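Oligogalacturonate lyase (Vibrio parahaemolyticus RIMD 2210633, PDB 3C5M) probably cleaves oligogalacturonides, short fragments of pectin, as a manganese-binding lyase built as a seven-bladed beta-propeller. Local coordinates at residues Q261-A269 with E278-L288. Residues are numbered along the deposited sequence; the frame is centred on the assembly and turned at random.
Sequences QTDRVIYKA and EVMVMPPCSHL. With MN (manganese (II) ion), chain D.
The Tyr267 ring has Glu278 of strand 276-281 on one face. Glu278 CA lies over that face, and CB of Glu278 is 3.6 Å from CE1 of Tyr267. The Glu278 carboxylate stands almost perpendicular to the ring, the planes 88° apart. Tyr267 also makes a cation-pi contact with Lys232. The Arg264 guanidinium has the carbonyls of Pro283 and Cys285 at its edge, near its plane. Its bond from NH1 to Cys285 O is weak, at 3.1 Å. The Arg264 chain bends about CB-CG (chi2 138°) and CG-CD (chi3 64°), which brings NH1 to this carbonyl, and the methyl CE of selenomethionine Met282 approaches the guanidinium obliquely. The backbones pair antiparallel. Ile266 N donates to Met280 O at 2.8 Å, nearly in line with the carbonyl. Val279 N returns a bond to Ile266 O at 3.0 Å. A weak bond from Met282 N to Arg264 O follows. Ile266 is the apolar centre. Its CD1 meets Met280 CG of its own sheet at 4.0 Å and Leu288 CD2 of the next sheet at 3.7 Å. His287 binds manganese through NE2 at 2.0 Å, with Gln350, His353, His355 and a water. Strands 264-269 and 276-281 form the outer hairpin of one propeller blade, with strand 252-258 on the other side of 264-269. The chain then crosses to strand 285-290 of the next blade, whose Met297 (296-301) and Leu325 (321-326) also pack on Ile266.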
loop_
_atom_site.group_PDB
_atom_site.type_symbol
_atom_site.label_atom_id
_atom_site.label_comp_id
_atom_site.label_asym_id
_atom_site.label_seq_id
_atom_site.Cartn_x
_atom_site.Cartn_y
_atom_site.Cartn_z
ATOM N N GLN A 261 -7.343 27.187 -2.300
ATOM C CA GLN A 261 -5.907 27.371 -2.421
ATOM C C GLN A 261 -5.429 26.657 -3.684
ATOM O O GLN A 261 -4.283 26.820 -4.117
ATOM C CB GLN A 261 -5.192 26.828 -1.180
ATOM C CG GLN A 261 -3.717 27.213 -1.094
ATOM C CD GLN A 261 -3.044 26.693 0.166
ATOM O OE1 GLN A 261 -3.450 27.021 1.285
ATOM N NE2 GLN A 261 -2.009 25.875 -0.011
ATOM N N THR A 262 -6.332 25.878 -4.274
ATOM C CA THR A 262 -6.062 25.129 -5.496
ATOM C C THR A 262 -4.671 24.485 -5.566
ATOM O O THR A 262 -4.142 24.260 -6.656
ATOM C CB THR A 262 -6.268 26.021 -6.751
ATOM O OG1 THR A 262 -6.266 25.200 -7.925
ATOM C CG2 THR A 262 -5.155 27.063 -6.872
ATOM N N ASP A 263 -4.086 24.191 -4.404
ATOM C CA ASP A 263 -2.768 23.549 -4.331
ATOM C C ASP A 263 -2.638 22.549 -3.195
ATOM O O ASP A 263 -2.927 22.854 -2.040
ATOM C CB ASP A 263 -1.656 24.587 -4.205
ATOM C CG ASP A 263 -1.250 25.151 -5.544
ATOM O OD1 ASP A 263 -2.080 25.856 -6.164
ATOM O OD2 ASP A 263 -0.106 24.880 -5.983
ATOM N N ARG A 264 -2.183 21.355 -3.544
ATOM C CA ARG A 264 -1.998 20.276 -2.590
ATOM C C ARG A 264 -0.554 20.286 -2.107
ATOM O O ARG A 264 0.368 20.419 -2.905
ATOM C CB ARG A 264 -2.329 18.950 -3.273
ATOM C CG ARG A 264 -3.722 18.929 -3.884
ATOM C CD ARG A 264 -3.725 18.269 -5.254
ATOM N NE ARG A 264 -3.350 16.855 -5.202
ATOM C CZ ARG A 264 -4.046 15.914 -4.569
ATOM N NH1 ARG A 264 -3.623 14.655 -4.580
ATOM N NH2 ARG A 264 -5.163 16.228 -3.926
ATOM N N VAL A 265 -0.356 20.158 -0.800
ATOM C CA VAL A 265 0.995 20.159 -0.255
ATOM C C VAL A 265 1.272 18.977 0.665
ATOM O O VAL A 265 0.438 18.608 1.489
ATOM C CB VAL A 265 1.286 21.466 0.510
ATOM C CG1 VAL A 265 1.359 22.618 -0.459
ATOM C CG2 VAL A 265 0.204 21.725 1.533
ATOM N N ILE A 266 2.454 18.387 0.509
ATOM C CA ILE A 266 2.863 17.248 1.314
ATOM C C ILE A 266 3.278 17.729 2.698
ATOM O O ILE A 266 3.873 18.794 2.842
ATOM C CB ILE A 266 4.047 16.519 0.675
ATOM C CG1 ILE A 266 3.704 16.135 -0.765
ATOM C CG2 ILE A 266 4.395 15.288 1.490
ATOM C CD1 ILE A 266 4.841 15.474 -1.525
ATOM N N TYR A 267 2.972 16.933 3.713
ATOM C CA TYR A 267 3.293 17.290 5.083
ATOM C C TYR A 267 3.940 16.139 5.821
ATOM O O TYR A 267 3.638 14.985 5.552
ATOM C CB TYR A 267 2.014 17.694 5.821
ATOM C CG TYR A 267 1.679 19.163 5.766
ATOM C CD1 TYR A 267 2.230 20.056 6.684
ATOM C CD2 TYR A 267 0.814 19.666 4.799
ATOM C CE1 TYR A 267 1.923 21.413 6.642
ATOM C CE2 TYR A 267 0.504 21.020 4.748
ATOM C CZ TYR A 267 1.060 21.886 5.672
ATOM O OH TYR A 267 0.746 23.224 5.629
ATOM N N LYS A 268 4.836 16.460 6.749
ATOM C CA LYS A 268 5.501 15.451 7.574
ATOM C C LYS A 268 5.154 15.750 9.027
ATOM O O LYS A 268 5.346 16.867 9.495
ATOM C CB LYS A 268 7.025 15.505 7.404
ATOM C CG LYS A 268 7.586 14.721 6.219
ATOM C CD LYS A 268 9.125 14.753 6.201
ATOM C CE LYS A 268 9.697 13.949 5.027
ATOM N NZ LYS A 268 11.167 14.135 4.862
ATOM N N ALA A 269 4.640 14.749 9.734
ATOM C CA ALA A 269 4.277 14.910 11.138
ATOM C C ALA A 269 5.206 14.086 12.030
ATOM O O ALA A 269 5.421 12.906 11.781
ATOM C CB ALA A 269 2.842 14.473 11.350
ATOM N N GLU A 278 5.135 21.548 6.736
ATOM C CA GLU A 278 5.065 21.439 5.287
ATOM C C GLU A 278 6.427 21.050 4.708
ATOM O O GLU A 278 7.466 21.474 5.212
ATOM C CB GLU A 278 4.605 22.779 4.713
ATOM C CG GLU A 278 4.440 22.819 3.210
ATOM C CD GLU A 278 4.060 24.206 2.714
ATOM O OE1 GLU A 278 3.022 24.733 3.176
ATOM O OE2 GLU A 278 4.797 24.763 1.867
ATOM N N VAL A 279 6.411 20.234 3.657
ATOM C CA VAL A 279 7.640 19.792 3.008
ATOM C C VAL A 279 7.750 20.307 1.573
ATOM O O VAL A 279 8.818 20.757 1.154
ATOM C CB VAL A 279 7.748 18.256 2.991
ATOM C CG1 VAL A 279 6.556 17.668 2.286
ATOM C CG2 VAL A 279 9.031 17.832 2.293
HETATM N N MSE A 280 6.655 20.233 0.819
HETATM C CA MSE A 280 6.649 20.719 -0.556
HETATM C C MSE A 280 5.290 20.588 -1.235
HETATM O O MSE A 280 4.357 20.019 -0.671
HETATM C CB MSE A 280 7.697 19.985 -1.392
HETATM C CG MSE A 280 7.253 18.637 -1.930
HETATM SE SE MSE A 280 8.519 17.853 -3.214
HETATM C CE MSE A 280 9.312 16.544 -2.051
ATOM N N VAL A 281 5.187 21.128 -2.446
ATOM C CA VAL A 281 3.951 21.066 -3.216
ATOM C C VAL A 281 3.693 19.635 -3.638
ATOM O O VAL A 281 4.544 18.767 -3.478
ATOM C CB VAL A 281 4.033 21.904 -4.483
ATOM C CG1 VAL A 281 4.315 23.345 -4.126
ATOM C CG2 VAL A 281 5.120 21.346 -5.395
HETATM N N MSE A 282 2.526 19.398 -4.212
HETATM C CA MSE A 282 2.153 18.057 -4.624
HETATM C C MSE A 282 1.615 18.052 -6.030
HETATM O O MSE A 282 0.527 18.574 -6.283
HETATM C CB MSE A 282 1.071 17.518 -3.689
HETATM C CG MSE A 282 1.424 16.246 -2.930
HETATM SE SE MSE A 282 1.296 14.617 -3.928
HETATM C CE MSE A 282 -0.630 14.370 -3.888
ATOM N N PRO A 283 2.366 17.470 -6.974
ATOM C CA PRO A 283 1.877 17.433 -8.355
ATOM C C PRO A 283 0.594 16.594 -8.435
ATOM O O PRO A 283 0.320 15.775 -7.555
ATOM C CB PRO A 283 3.045 16.819 -9.120
ATOM C CG PRO A 283 3.724 15.968 -8.082
ATOM C CD PRO A 283 3.688 16.832 -6.855
ATOM N N PRO A 284 -0.209 16.790 -9.491
ATOM C CA PRO A 284 -1.461 16.040 -9.653
ATOM C C PRO A 284 -1.253 14.523 -9.620
ATOM O O PRO A 284 -1.128 13.889 -10.670
ATOM C CB PRO A 284 -1.968 16.525 -11.009
ATOM C CG PRO A 284 -0.683 16.781 -11.765
ATOM C CD PRO A 284 0.129 17.518 -10.729
ATOM N N CYS A 285 -1.229 13.942 -8.421
ATOM C CA CYS A 285 -1.014 12.499 -8.277
ATOM C C CYS A 285 -1.986 11.800 -7.344
ATOM O O CYS A 285 -2.463 12.392 -6.383
ATOM C CB CYS A 285 0.412 12.228 -7.798
ATOM S SG CYS A 285 1.686 12.655 -8.998
ATOM N N SER A 286 -2.259 10.527 -7.617
ATOM C CA SER A 286 -3.188 9.756 -6.793
ATOM C C SER A 286 -2.546 9.261 -5.516
ATOM O O SER A 286 -2.913 9.682 -4.426
ATOM C CB SER A 286 -3.725 8.547 -7.561
ATOM O OG SER A 286 -4.506 8.944 -8.671
ATOM N N HIS A 287 -1.583 8.359 -5.658
ATOM C CA HIS A 287 -0.905 7.788 -4.502
ATOM C C HIS A 287 0.436 8.457 -4.292
ATOM O O HIS A 287 0.955 9.104 -5.199
ATOM C CB HIS A 287 -0.684 6.285 -4.691
ATOM C CG HIS A 287 -1.868 5.563 -5.248
ATOM N ND1 HIS A 287 -2.258 5.689 -6.562
ATOM C CD2 HIS A 287 -2.751 4.714 -4.671
ATOM C CE1 HIS A 287 -3.332 4.947 -6.771
ATOM N NE2 HIS A 287 -3.652 4.346 -5.640
ATOM N N LEU A 288 0.996 8.289 -3.097
ATOM C CA LEU A 288 2.287 8.870 -2.770
ATOM C C LEU A 288 3.057 7.935 -1.849
ATOM O O LEU A 288 2.527 7.465 -0.854
ATOM C CB LEU A 288 2.096 10.225 -2.092
ATOM C CG LEU A 288 3.356 10.995 -1.680
ATOM C CD1 LEU A 288 4.249 11.255 -2.884
ATOM C CD2 LEU A 288 2.940 12.302 -1.042
HETATM MN MN MN D . -4.445 2.556 -5.170
HETATM O O HOH W 1 -6.227 3.685 -4.361
#